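Side-chain contacts in Udp-n-acetylglucosamine pyrophosphorylase (Trypanosoma brucei, PDB 4BQH), which probably catalyses the formation of UDP-N-acetylglucosamine and diphosphate from UTP and N-acetylglucosamine 1-phosphate, and is bound here by an allosteric inhibitor: residues Q13-A18 and A40-E45; R59-I64 and I397-F402; K375-Y380 and F407-E412. One frame throughout, in Å; residues are numbered along the deposited sequence.

Contact 1 of 3, residues Q13-A18 and A40-E45; sequences QRLTGA and AQITNE
Arg14 reaches from helix 7-15 to Ile42 of helix 32-44, tying together two helices of the N-terminal helical region. The polar part is one hydrogen bond, from Arg14 NH1 to Ile42 O, 3.0 Å long with an N-H...O angle of 153°. The donor stands well above the carbonyl plane rather than on a lone pair. Arg14 NH2 bonds the carbonyl oxygens of Leu46 and Val49, so one guanidinium gathers three backbone oxygens from helix 32-44 and the chain that leads on to helix 51-64. A bend in the Arg14 chain at chi3 (61°) turns the group to these acceptors. A type II beta turn from Leu15 to Ala18, with Gly17 at positive phi, takes the chain out of the helix.

The apolar part is also centred on Ile42. Its two branches divide the work: CG1 carries CD1 to Leu15 CD2, 4.3 Å away, a loose methyl contact that Ile23 and Phe51 help to enclose. The other branch, CG2, lies over one face of the Arg14 guanidinium and comes closest at Arg14 NH1, 3.4 Å away.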
loop_
_atom_site.group_PDB
_atom_site.type_symbol
_atom_site.label_atom_id
_atom_site.label_comp_id
_atom_site.label_asym_id
_atom_site.label_seq_id
_atom_site.Cartn_x
_atom_site.Cartn_y
_atom_site.Cartn_z
ATOM N N GLN A 13 -33.908 1.901 -4.419
ATOM C CA GLN A 13 -33.688 1.643 -5.846
ATOM C C GLN A 13 -32.553 0.635 -6.024
ATOM O O GLN A 13 -32.679 -0.351 -6.773
ATOM C CB GLN A 13 -33.375 2.956 -6.580
ATOM C CG GLN A 13 -33.501 2.888 -8.100
ATOM C CD GLN A 13 -33.344 4.246 -8.784
ATOM N N ARG A 14 -31.461 0.857 -5.291
ATOM C CA ARG A 14 -30.316 -0.071 -5.359
ATOM C C ARG A 14 -30.652 -1.497 -4.957
ATOM O O ARG A 14 -30.079 -2.418 -5.510
ATOM C CB ARG A 14 -29.128 0.443 -4.562
ATOM C CG ARG A 14 -28.507 1.695 -5.166
ATOM C CD ARG A 14 -27.448 2.272 -4.262
ATOM N NE ARG A 14 -26.366 1.301 -4.057
ATOM C CZ ARG A 14 -25.475 1.366 -3.077
ATOM N NH1 ARG A 14 -25.518 2.359 -2.194
ATOM N NH2 ARG A 14 -24.540 0.422 -2.975
ATOM N N LEU A 15 -31.591 -1.681 -4.022
ATOM C CA LEU A 15 -31.953 -3.029 -3.560
ATOM C C LEU A 15 -33.161 -3.662 -4.260
ATOM O O LEU A 15 -33.458 -4.842 -4.038
ATOM C CB LEU A 15 -32.119 -3.060 -2.027
ATOM C CG LEU A 15 -30.835 -3.191 -1.169
ATOM C CD1 LEU A 15 -30.177 -4.558 -1.355
ATOM C CD2 LEU A 15 -29.819 -2.093 -1.451
ATOM N N THR A 16 -33.854 -2.891 -5.092
ATOM C CA THR A 16 -34.993 -3.423 -5.833
ATOM C C THR A 16 -34.532 -4.404 -6.910
ATOM O O THR A 16 -33.667 -4.066 -7.715
ATOM C CB THR A 16 -35.825 -2.291 -6.455
ATOM O OG1 THR A 16 -36.355 -1.482 -5.402
ATOM C CG2 THR A 16 -36.983 -2.868 -7.285
ATOM N N GLY A 17 -35.076 -5.618 -6.888
ATOM C CA GLY A 17 -34.742 -6.642 -7.894
ATOM C C GLY A 17 -33.382 -7.290 -7.665
ATOM O O GLY A 17 -32.859 -7.974 -8.545
ATOM N N ALA A 18 -32.817 -7.086 -6.471
ATOM C CA ALA A 18 -31.467 -7.596 -6.122
ATOM C C ALA A 18 -31.416 -8.965 -5.423
ATOM O O ALA A 18 -30.342 -9.426 -5.014
ATOM C CB ALA A 18 -30.708 -6.553 -5.307
ATOM N N ALA A 40 -27.670 4.888 6.011
ATOM C CA ALA A 40 -26.353 5.501 6.138
ATOM C C ALA A 40 -25.279 4.480 5.746
ATOM O O ALA A 40 -24.335 4.818 5.044
ATOM C CB ALA A 40 -26.098 6.002 7.555
ATOM N N GLN A 41 -25.451 3.237 6.193
ATOM C CA GLN A 41 -24.441 2.207 5.903
ATOM C C GLN A 41 -24.356 1.929 4.411
ATOM O O GLN A 41 -23.272 1.968 3.844
ATOM C CB GLN A 41 -24.713 0.921 6.666
ATOM C CG GLN A 41 -23.664 -0.159 6.392
ATOM C CD GLN A 41 -24.052 -1.523 6.946
ATOM O OE1 GLN A 41 -25.232 -1.806 7.158
ATOM N NE2 GLN A 41 -23.048 -2.384 7.177
ATOM N N ILE A 42 -25.487 1.660 3.779
ATOM C CA ILE A 42 -25.479 1.300 2.355
ATOM C C ILE A 42 -24.996 2.484 1.504
ATOM O O ILE A 42 -24.284 2.291 0.519
ATOM C CB ILE A 42 -26.853 0.779 1.894
ATOM C CG1 ILE A 42 -27.198 -0.533 2.608
ATOM C CG2 ILE A 42 -26.924 0.599 0.381
ATOM C CD1 ILE A 42 -28.673 -0.879 2.515
ATOM N N THR A 43 -25.342 3.698 1.931
ATOM C CA THR A 43 -24.907 4.940 1.258
ATOM C C THR A 43 -23.417 5.270 1.419
ATOM O O THR A 43 -22.721 5.543 0.430
ATOM C CB THR A 43 -25.776 6.145 1.729
ATOM O OG1 THR A 43 -27.153 5.866 1.445
ATOM C CG2 THR A 43 -25.383 7.415 1.012
ATOM N N ASN A 44 -22.932 5.246 2.657
ATOM C CA ASN A 44 -21.609 5.749 3.008
ATOM C C ASN A 44 -20.534 4.690 3.126
ATOM O O ASN A 44 -19.348 5.016 2.994
ATOM C CB ASN A 44 -21.668 6.519 4.320
ATOM C CG ASN A 44 -22.681 7.635 4.277
ATOM O OD1 ASN A 44 -22.931 8.217 3.214
ATOM N ND2 ASN A 44 -23.292 7.923 5.417
ATOM N N GLU A 45 -20.933 3.451 3.417
ATOM C CA GLU A 45 -19.949 2.374 3.628
ATOM C C GLU A 45 -19.966 1.355 2.506
ATOM O O GLU A 45 -18.997 0.613 2.361
ATOM C CB GLU A 45 -20.199 1.632 4.945
ATOM C CG GLU A 45 -20.109 2.529 6.165
ATOM C CD GLU A 45 -20.345 1.739 7.436
ATOM O OE1 GLU A 45 -19.617 0.751 7.679
ATOM O OE2 GLU A 45 -21.265 2.094 8.187
#

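Contact 2 of 3, residues R59-I64 and I397-F402. With 9VU ((3S)-3-[2-(1,3-benzodioxol-5-yl)-2-oxidanylidene-ethyl]-4-bromanyl-5-methyl-3-oxidanyl-1H-indol-2-one), chain C.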
loop_
_atom_site.group_PDB
_atom_site.type_symbol
_atom_site.label_atom_id
_atom_site.label_comp_id
_atom_site.label_asym_id
_atom_site.label_seq_id
_atom_site.Cartn_x
_atom_site.Cartn_y
_atom_site.Cartn_z
ATOM N N ARG A 59 -21.752 -16.701 -5.814
ATOM C CA ARG A 59 -21.978 -17.999 -6.427
ATOM C C ARG A 59 -20.692 -18.570 -7.031
ATOM O O ARG A 59 -20.340 -19.736 -6.776
ATOM C CB ARG A 59 -23.049 -17.876 -7.494
ATOM C CG ARG A 59 -23.521 -19.206 -8.034
ATOM C CD ARG A 59 -24.496 -18.951 -9.152
ATOM N NE ARG A 59 -24.979 -20.187 -9.752
ATOM C CZ ARG A 59 -25.953 -20.206 -10.652
ATOM N NH1 ARG A 59 -26.500 -19.059 -11.032
ATOM N NH2 ARG A 59 -26.366 -21.358 -11.163
ATOM N N GLU A 60 -19.995 -17.748 -7.812
ATOM C CA GLU A 60 -18.779 -18.168 -8.490
ATOM C C GLU A 60 -17.643 -18.397 -7.506
ATOM O O GLU A 60 -16.923 -19.410 -7.590
ATOM C CB GLU A 60 -18.348 -17.155 -9.554
ATOM C CG GLU A 60 -16.936 -17.429 -10.069
ATOM C CD GLU A 60 -16.804 -17.461 -11.583
ATOM O OE1 GLU A 60 -17.629 -16.842 -12.282
ATOM O OE2 GLU A 60 -15.848 -18.094 -12.083
ATOM N N SER A 61 -17.496 -17.468 -6.560
ATOM C CA SER A 61 -16.419 -17.580 -5.568
ATOM C C SER A 61 -16.559 -18.851 -4.730
ATOM O O SER A 61 -15.561 -19.469 -4.382
ATOM C CB SER A 61 -16.331 -16.341 -4.684
ATOM O OG SER A 61 -16.179 -15.179 -5.485
ATOM N N LEU A 62 -17.789 -19.240 -4.409
ATOM C CA LEU A 62 -18.015 -20.502 -3.710
ATOM C C LEU A 62 -17.594 -21.699 -4.560
ATOM O O LEU A 62 -16.945 -22.607 -4.038
ATOM C CB LEU A 62 -19.471 -20.663 -3.249
ATOM C CG LEU A 62 -19.877 -19.832 -2.017
ATOM C CD1 LEU A 62 -21.388 -19.872 -1.808
ATOM C CD2 LEU A 62 -19.131 -20.234 -0.749
ATOM N N GLU A 63 -17.957 -21.701 -5.845
ATOM C CA GLU A 63 -17.553 -22.787 -6.781
ATOM C C GLU A 63 -16.036 -22.981 -6.879
ATOM O O GLU A 63 -15.535 -24.112 -6.825
ATOM C CB GLU A 63 -18.106 -22.533 -8.178
ATOM C CG GLU A 63 -19.596 -22.737 -8.295
ATOM C CD GLU A 63 -20.001 -24.140 -7.912
ATOM O OE1 GLU A 63 -19.571 -25.096 -8.605
ATOM O OE2 GLU A 63 -20.739 -24.277 -6.913
ATOM N N ILE A 64 -15.323 -21.862 -7.013
ATOM C CA ILE A 64 -13.859 -21.828 -7.139
ATOM C C ILE A 64 -13.130 -22.403 -5.919
ATOM O O ILE A 64 -12.103 -23.072 -6.063
ATOM C CB ILE A 64 -13.375 -20.384 -7.425
ATOM C CG1 ILE A 64 -13.534 -20.067 -8.912
ATOM C CG2 ILE A 64 -11.933 -20.154 -6.955
ATOM C CD1 ILE A 64 -13.507 -18.584 -9.213
ATOM N N ILE A 397 -20.162 -16.286 4.815
ATOM C CA ILE A 397 -19.104 -16.238 3.793
ATOM C C ILE A 397 -18.647 -14.791 3.658
ATOM O O ILE A 397 -19.475 -13.902 3.457
ATOM C CB ILE A 397 -19.601 -16.754 2.426
ATOM C CG1 ILE A 397 -20.125 -18.205 2.533
ATOM C CG2 ILE A 397 -18.478 -16.637 1.374
ATOM C CD1 ILE A 397 -19.073 -19.213 2.978
ATOM N N LYS A 398 -17.338 -14.572 3.774
ATOM C CA LYS A 398 -16.730 -13.253 3.502
ATOM C C LYS A 398 -16.009 -13.322 2.164
ATOM O O LYS A 398 -15.492 -14.373 1.787
ATOM C CB LYS A 398 -15.797 -12.839 4.639
ATOM C CG LYS A 398 -16.535 -12.630 5.955
ATOM C CD LYS A 398 -15.660 -11.870 6.958
ATOM C CE LYS A 398 -16.411 -11.573 8.258
ATOM N NZ LYS A 398 -15.486 -10.959 9.269
ATOM N N LEU A 399 -16.037 -12.228 1.414
ATOM C CA LEU A 399 -15.493 -12.230 0.060
ATOM C C LEU A 399 -14.421 -11.180 -0.034
ATOM O O LEU A 399 -14.628 -10.066 0.416
ATOM C CB LEU A 399 -16.598 -11.895 -0.944
ATOM C CG LEU A 399 -17.705 -12.950 -1.026
ATOM C CD1 LEU A 399 -18.886 -12.363 -1.796
ATOM C CD2 LEU A 399 -17.206 -14.216 -1.711
ATOM N N GLU A 400 -13.286 -11.514 -0.641
ATOM C CA GLU A 400 -12.206 -10.526 -0.762
ATOM C C GLU A 400 -11.656 -10.513 -2.177
ATOM O O GLU A 400 -11.677 -11.528 -2.864
ATOM C CB GLU A 400 -11.067 -10.829 0.243
ATOM C CG GLU A 400 -11.477 -10.597 1.706
ATOM C CD GLU A 400 -10.383 -10.941 2.724
ATOM O OE1 GLU A 400 -9.404 -11.636 2.383
ATOM O OE2 GLU A 400 -10.516 -10.536 3.901
ATOM N N ALA A 401 -11.159 -9.357 -2.609
ATOM C CA ALA A 401 -10.366 -9.326 -3.828
ATOM C C ALA A 401 -9.150 -8.439 -3.621
ATOM O O ALA A 401 -9.174 -7.511 -2.809
ATOM C CB ALA A 401 -11.192 -8.851 -5.030
ATOM N N PHE A 402 -8.080 -8.745 -4.357
ATOM C CA PHE A 402 -6.788 -8.056 -4.189
ATOM C C PHE A 402 -6.316 -7.481 -5.506
ATOM O O PHE A 402 -6.774 -7.917 -6.575
ATOM C CB PHE A 402 -5.754 -9.050 -3.645
ATOM C CG PHE A 402 -6.220 -9.705 -2.405
ATOM C CD1 PHE A 402 -6.228 -8.991 -1.205
ATOM C CD2 PHE A 402 -6.787 -10.970 -2.447
ATOM C CE1 PHE A 402 -6.747 -9.563 -0.057
ATOM C CE2 PHE A 402 -7.291 -11.562 -1.282
ATOM C CZ PHE A 402 -7.271 -10.851 -0.090
HETATM O OAN 9VU C . -20.193 -3.825 -7.025
HETATM C CAH 9VU C . -19.406 -3.041 -7.591
HETATM N NAG 9VU C . -19.712 -1.781 -7.912
HETATM C CAC 9VU C . -18.646 -1.220 -8.546
HETATM C CAB 9VU C . -18.529 0.011 -9.054
HETATM C CAA 9VU C . -17.373 0.454 -9.717
HETATM C CAF 9VU C . -16.316 -0.454 -9.853
HETATM C CAJ 9VU C . -15.114 -0.051 -10.527
HETATM C CAE 9VU C . -16.488 -1.743 -9.300
HETATM BR BRA 9VU C . -15.006 -2.923 -9.447
HETATM C CAD 9VU C . -17.629 -2.120 -8.657
HETATM C CAI 9VU C . -18.089 -3.337 -8.040
HETATM O OAL 9VU C . -18.232 -4.360 -9.030
HETATM C CAM 9VU C . -17.145 -3.957 -6.975
HETATM C CAO 9VU C . -17.008 -3.104 -5.697
HETATM O OAP 9VU C . -17.771 -2.136 -5.560
HETATM C CAQ 9VU C . -16.051 -3.508 -4.720
HETATM C CAV 9VU C . -15.034 -4.426 -4.991
HETATM C CAU 9VU C . -14.149 -4.800 -4.049
HETATM O OAY 9VU C . -13.100 -5.668 -4.159
HETATM C CAX 9VU C . -12.775 -5.990 -2.779
HETATM O OAW 9VU C . -13.171 -4.814 -2.063
HETATM C CAT 9VU C . -14.184 -4.289 -2.819
HETATM C CAS 9VU C . -15.123 -3.388 -2.486
HETATM C CAR 9VU C . -16.065 -2.971 -3.426
#
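Ser61 and Leu399 meet where helix 51-64 packs on strand 394-400, in a buried helix-on-hairpin contact that holds no hydrogen bond between the two segments. Ser61 CB touches Leu399 CD2 at 3.8 Å, and the same methyl lies 4.0 Å from Ser61 OG. One residue further along the helix, Leu62 CD2 rests on Ile397 CD1 at 3.9 Å, the two side chains crossing at a slant. With CG1 of Ile397 anti to the carbonyl carbon, the fold at chi2 (-62°) turns CD1 back, and CG1 and CD1 both border Leu62 CD2.

In the next shell, Ser61 OG bonds back to Val57 O one turn earlier, so the polar end of the serine is engaged while its CB faces the leucine. Val57 also touches Leu399, and Leu58 touches Ile397, which extends the helix face on the strand. Past the strand, Ala401 belongs to the inhibitor pocket: its N lies 3.7 Å from CAX, the methylene carbon of the inhibitor's benzodioxole.

Strand 394-400 pairs antiparallel with strand 381-387, whose Ala382 meets Ser61, Ile397 and Leu399, so helix 51-64 covers one face of this two-stranded sheet.

Contact 3 of 3, residues K375-Y380 and F407-E412; sequences KSFTQY and FRFVDE. With 9VU ((3S)-3-[2-(1,3-benzodioxol-5-yl)-2-oxidanylidene-ethyl]-4-bromanyl-5-methyl-3-oxidanyl-1H-indol-2-one), chain C.
Arg408 bridges two loops by leaning over Phe409 of its own segment and passing the edge of Phe377 to end at Gln379. From CB, CG is placed between the backbone N and the carbonyl carbon (chi1 66°), and there it sits 3.6 Å above the centre of the Phe409 ring. CD continues over the same ring, toward its CZ side. A bend at chi3 (98°) then swings the guanidinium to the rim of Phe377: NE lies 4.1 Å and CZ 3.9 Å from Phe377 CE1. The ring points its edge at a guanidinium face, with the planes 84° apart, an edge-to-face meeting and not a flat cation-pi stack. At the tip, NH2 is 3.6 Å from Phe377 CE1 and points to Gln379 OE1, which meets the guanidinium at its edge. The modelled separation of Arg408 NH2 and Gln379 OE1, 2.4 Å, is too short to be trusted in detail, although direction and chemistry suit a hydrogen bond. Gln379 NE2 has a weak bond to Glu60 OE2.

The aromatic pair adds Phe377 CD1 against Phe409 CE2 at 4.2 Å. The same loop lines the inhibitor pocket: Lys375 lays CG to CE over one face of the brominated ring, and Tyr380 OH approaches CAV of the benzodioxole at 3.3 Å.

Segment 375-380 joins helix 364-374 to strand 381-387, while 407-412 lies between strands 394-400 and 423-427. Phe409 leans on Leu369 and Arg373 of helix 364-374, and Phe407 packs against Val304 and Val306 of strand 304-309.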
loop_
_atom_site.group_PDB
_atom_site.type_symbol
_atom_site.label_atom_id
_atom_site.label_comp_id
_atom_site.label_asym_id
_atom_site.label_seq_id
_atom_site.Cartn_x
_atom_site.Cartn_y
_atom_site.Cartn_z
ATOM N N LYS A 375 -15.750 -4.603 -12.812
ATOM C CA LYS A 375 -17.210 -4.526 -12.694
ATOM C C LYS A 375 -17.924 -5.818 -13.089
ATOM O O LYS A 375 -19.004 -6.058 -12.608
ATOM C CB LYS A 375 -17.766 -3.350 -13.494
ATOM C CG LYS A 375 -17.292 -2.010 -12.944
ATOM C CD LYS A 375 -18.044 -0.832 -13.539
ATOM C CE LYS A 375 -19.360 -0.601 -12.810
ATOM N NZ LYS A 375 -19.889 0.753 -13.145
ATOM N N SER A 376 -17.334 -6.627 -13.969
ATOM C CA SER A 376 -17.959 -7.912 -14.320
ATOM C C SER A 376 -17.180 -9.104 -13.803
ATOM O O SER A 376 -17.480 -10.248 -14.141
ATOM C CB SER A 376 -18.182 -8.009 -15.833
ATOM O OG SER A 376 -16.948 -8.070 -16.550
ATOM N N PHE A 377 -16.199 -8.846 -12.946
ATOM C CA PHE A 377 -15.281 -9.884 -12.481
ATOM C C PHE A 377 -15.920 -10.573 -11.281
ATOM O O PHE A 377 -16.442 -9.894 -10.385
ATOM C CB PHE A 377 -13.969 -9.197 -12.066
ATOM C CG PHE A 377 -12.962 -10.104 -11.429
ATOM C CD1 PHE A 377 -12.076 -10.835 -12.209
ATOM C CD2 PHE A 377 -12.844 -10.151 -10.047
ATOM C CE1 PHE A 377 -11.109 -11.658 -11.613
ATOM C CE2 PHE A 377 -11.892 -10.977 -9.439
ATOM C CZ PHE A 377 -11.029 -11.723 -10.220
ATOM N N THR A 378 -15.855 -11.905 -11.246
ATOM C CA THR A 378 -16.580 -12.638 -10.210
ATOM C C THR A 378 -15.734 -13.616 -9.427
ATOM O O THR A 378 -16.272 -14.290 -8.552
ATOM C CB THR A 378 -17.771 -13.430 -10.802
ATOM O OG1 THR A 378 -17.289 -14.203 -11.894
ATOM C CG2 THR A 378 -18.862 -12.488 -11.289
ATOM N N GLN A 379 -14.431 -13.668 -9.711
ATOM C CA GLN A 379 -13.513 -14.625 -9.055
ATOM C C GLN A 379 -12.889 -14.082 -7.774
ATOM O O GLN A 379 -11.663 -13.919 -7.660
ATOM C CB GLN A 379 -12.461 -15.110 -10.065
ATOM C CG GLN A 379 -13.134 -15.804 -11.243
ATOM C CD GLN A 379 -12.167 -16.538 -12.156
ATOM O OE1 GLN A 379 -10.942 -16.391 -12.051
ATOM N NE2 GLN A 379 -12.717 -17.342 -13.066
ATOM N N TYR A 380 -13.742 -13.828 -6.788
ATOM C CA TYR A 380 -13.246 -13.352 -5.493
ATOM C C TYR A 380 -12.806 -14.535 -4.644
ATOM O O TYR A 380 -13.027 -15.705 -5.010
ATOM C CB TYR A 380 -14.342 -12.556 -4.756
ATOM C CG TYR A 380 -14.605 -11.143 -5.248
ATOM C CD1 TYR A 380 -14.883 -10.878 -6.597
ATOM C CD2 TYR A 380 -14.641 -10.075 -4.351
ATOM C CE1 TYR A 380 -15.180 -9.590 -7.038
ATOM C CE2 TYR A 380 -14.914 -8.786 -4.785
ATOM C CZ TYR A 380 -15.191 -8.549 -6.124
ATOM O OH TYR A 380 -15.485 -7.284 -6.563
ATOM N N PHE A 407 -4.190 -8.533 -12.195
ATOM C CA PHE A 407 -2.988 -8.435 -13.030
ATOM C C PHE A 407 -3.095 -9.267 -14.310
ATOM O O PHE A 407 -2.366 -9.022 -15.266
ATOM C CB PHE A 407 -1.713 -8.827 -12.271
ATOM C CG PHE A 407 -1.398 -7.924 -11.106
ATOM C CD1 PHE A 407 -1.884 -6.631 -11.057
ATOM C CD2 PHE A 407 -0.547 -8.373 -10.091
ATOM C CE1 PHE A 407 -1.572 -5.795 -9.972
ATOM C CE2 PHE A 407 -0.238 -7.561 -9.008
ATOM C CZ PHE A 407 -0.759 -6.278 -8.955
ATOM N N ARG A 408 -3.992 -10.255 -14.316
ATOM C CA ARG A 408 -4.243 -11.054 -15.527
ATOM C C ARG A 408 -4.669 -10.193 -16.733
ATOM O O ARG A 408 -4.566 -10.644 -17.873
ATOM C CB ARG A 408 -5.322 -12.099 -15.235
ATOM C CG ARG A 408 -6.673 -11.496 -14.951
ATOM C CD ARG A 408 -7.763 -12.514 -15.218
ATOM N NE ARG A 408 -8.198 -13.153 -14.000
ATOM C CZ ARG A 408 -9.157 -14.080 -13.959
ATOM N NH1 ARG A 408 -9.779 -14.464 -15.075
ATOM N NH2 ARG A 408 -9.487 -14.622 -12.805
ATOM N N PHE A 409 -5.140 -8.967 -16.468
ATOM C CA PHE A 409 -5.601 -8.060 -17.524
ATOM C C PHE A 409 -4.538 -7.108 -18.042
ATOM O O PHE A 409 -4.818 -6.314 -18.959
ATOM C CB PHE A 409 -6.825 -7.257 -17.051
ATOM C CG PHE A 409 -7.969 -8.126 -16.635
ATOM C CD1 PHE A 409 -8.658 -8.888 -17.584
ATOM C CD2 PHE A 409 -8.352 -8.196 -15.302
ATOM C CE1 PHE A 409 -9.718 -9.707 -17.198
ATOM C CE2 PHE A 409 -9.394 -9.023 -14.891
ATOM C CZ PHE A 409 -10.094 -9.772 -15.856
ATOM N N VAL A 410 -3.329 -7.181 -17.479
ATOM C CA VAL A 410 -2.319 -6.136 -17.708
ATOM C C VAL A 410 -1.981 -5.894 -19.181
ATOM O O VAL A 410 -1.814 -4.750 -19.593
ATOM C CB VAL A 410 -1.034 -6.411 -16.909
ATOM C CG1 VAL A 410 -0.345 -7.694 -17.408
ATOM C CG2 VAL A 410 -0.102 -5.198 -16.941
ATOM N N ASP A 411 -1.909 -6.948 -19.983
ATOM C CA ASP A 411 -1.471 -6.716 -21.363
ATOM C C ASP A 411 -2.565 -6.186 -22.275
ATOM O O ASP A 411 -2.293 -5.771 -23.412
ATOM C CB ASP A 411 -0.796 -7.971 -21.921
ATOM C CG ASP A 411 0.549 -8.219 -21.252
ATOM O OD1 ASP A 411 1.329 -7.257 -21.116
ATOM O OD2 ASP A 411 0.827 -9.361 -20.859
ATOM N N GLU A 412 -3.798 -6.174 -21.775
ATOM C CA GLU A 412 -4.909 -5.571 -22.524
ATOM C C GLU A 412 -4.769 -4.055 -22.642
ATOM O O GLU A 412 -5.483 -3.422 -23.418
ATOM C CB GLU A 412 -6.238 -5.948 -21.872
ATOM C CG GLU A 412 -6.437 -7.452 -21.893
ATOM C CD GLU A 412 -7.744 -7.879 -21.294
ATOM O OE1 GLU A 412 -8.566 -7.009 -20.975
ATOM O OE2 GLU A 412 -7.949 -9.100 -21.149
HETATM O OAN 9VU C . -20.193 -3.825 -7.025
HETATM C CAH 9VU C . -19.406 -3.041 -7.591
HETATM N NAG 9VU C . -19.712 -1.781 -7.912
HETATM C CAC 9VU C . -18.646 -1.220 -8.546
HETATM C CAB 9VU C . -18.529 0.011 -9.054
HETATM C CAA 9VU C . -17.373 0.454 -9.717
HETATM C CAF 9VU C . -16.316 -0.454 -9.853
HETATM C CAJ 9VU C . -15.114 -0.051 -10.527
HETATM C CAE 9VU C . -16.488 -1.743 -9.300
HETATM BR BRA 9VU C . -15.006 -2.923 -9.447
HETATM C CAD 9VU C . -17.629 -2.120 -8.657
HETATM C CAI 9VU C . -18.089 -3.337 -8.040
HETATM O OAL 9VU C . -18.232 -4.360 -9.030
HETATM C CAM 9VU C . -17.145 -3.957 -6.975
HETATM C CAO 9VU C . -17.008 -3.104 -5.697
HETATM O OAP 9VU C . -17.771 -2.136 -5.560
HETATM C CAQ 9VU C . -16.051 -3.508 -4.720
HETATM C CAV 9VU C . -15.034 -4.426 -4.991
HETATM C CAU 9VU C . -14.149 -4.800 -4.049
HETATM O OAY 9VU C . -13.100 -5.668 -4.159
HETATM C CAX 9VU C . -12.775 -5.990 -2.779
HETATM O OAW 9VU C . -13.171 -4.814 -2.063
HETATM C CAT 9VU C . -14.184 -4.289 -2.819
HETATM C CAS 9VU C . -15.123 -3.388 -2.486
HETATM C CAR 9VU C . -16.065 -2.971 -3.426
#

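In the fold
Contact 2 is the buried member, made by aliphatic groups and a serine CB, whereas contacts 1 and 3 are partly buried and each turns on an arginine. In contact 1 the guanidinium serves backbone oxygens of helix 32-44 and the chain after it; in contact 3 it meets a ring edge and a side-chain amide between loops. Contacts 2 and 3 touch, their segments alternating along the chain: Glu60 OE1 lies 2.7 Å from Thr378 OG1, a probable hydrogen bond. Both also border the inhibitor. Contact 1 stands apart, its nearest atoms about 11 Å from either, but its helix 32-44 is followed directly by helix 51-64 of contact 2.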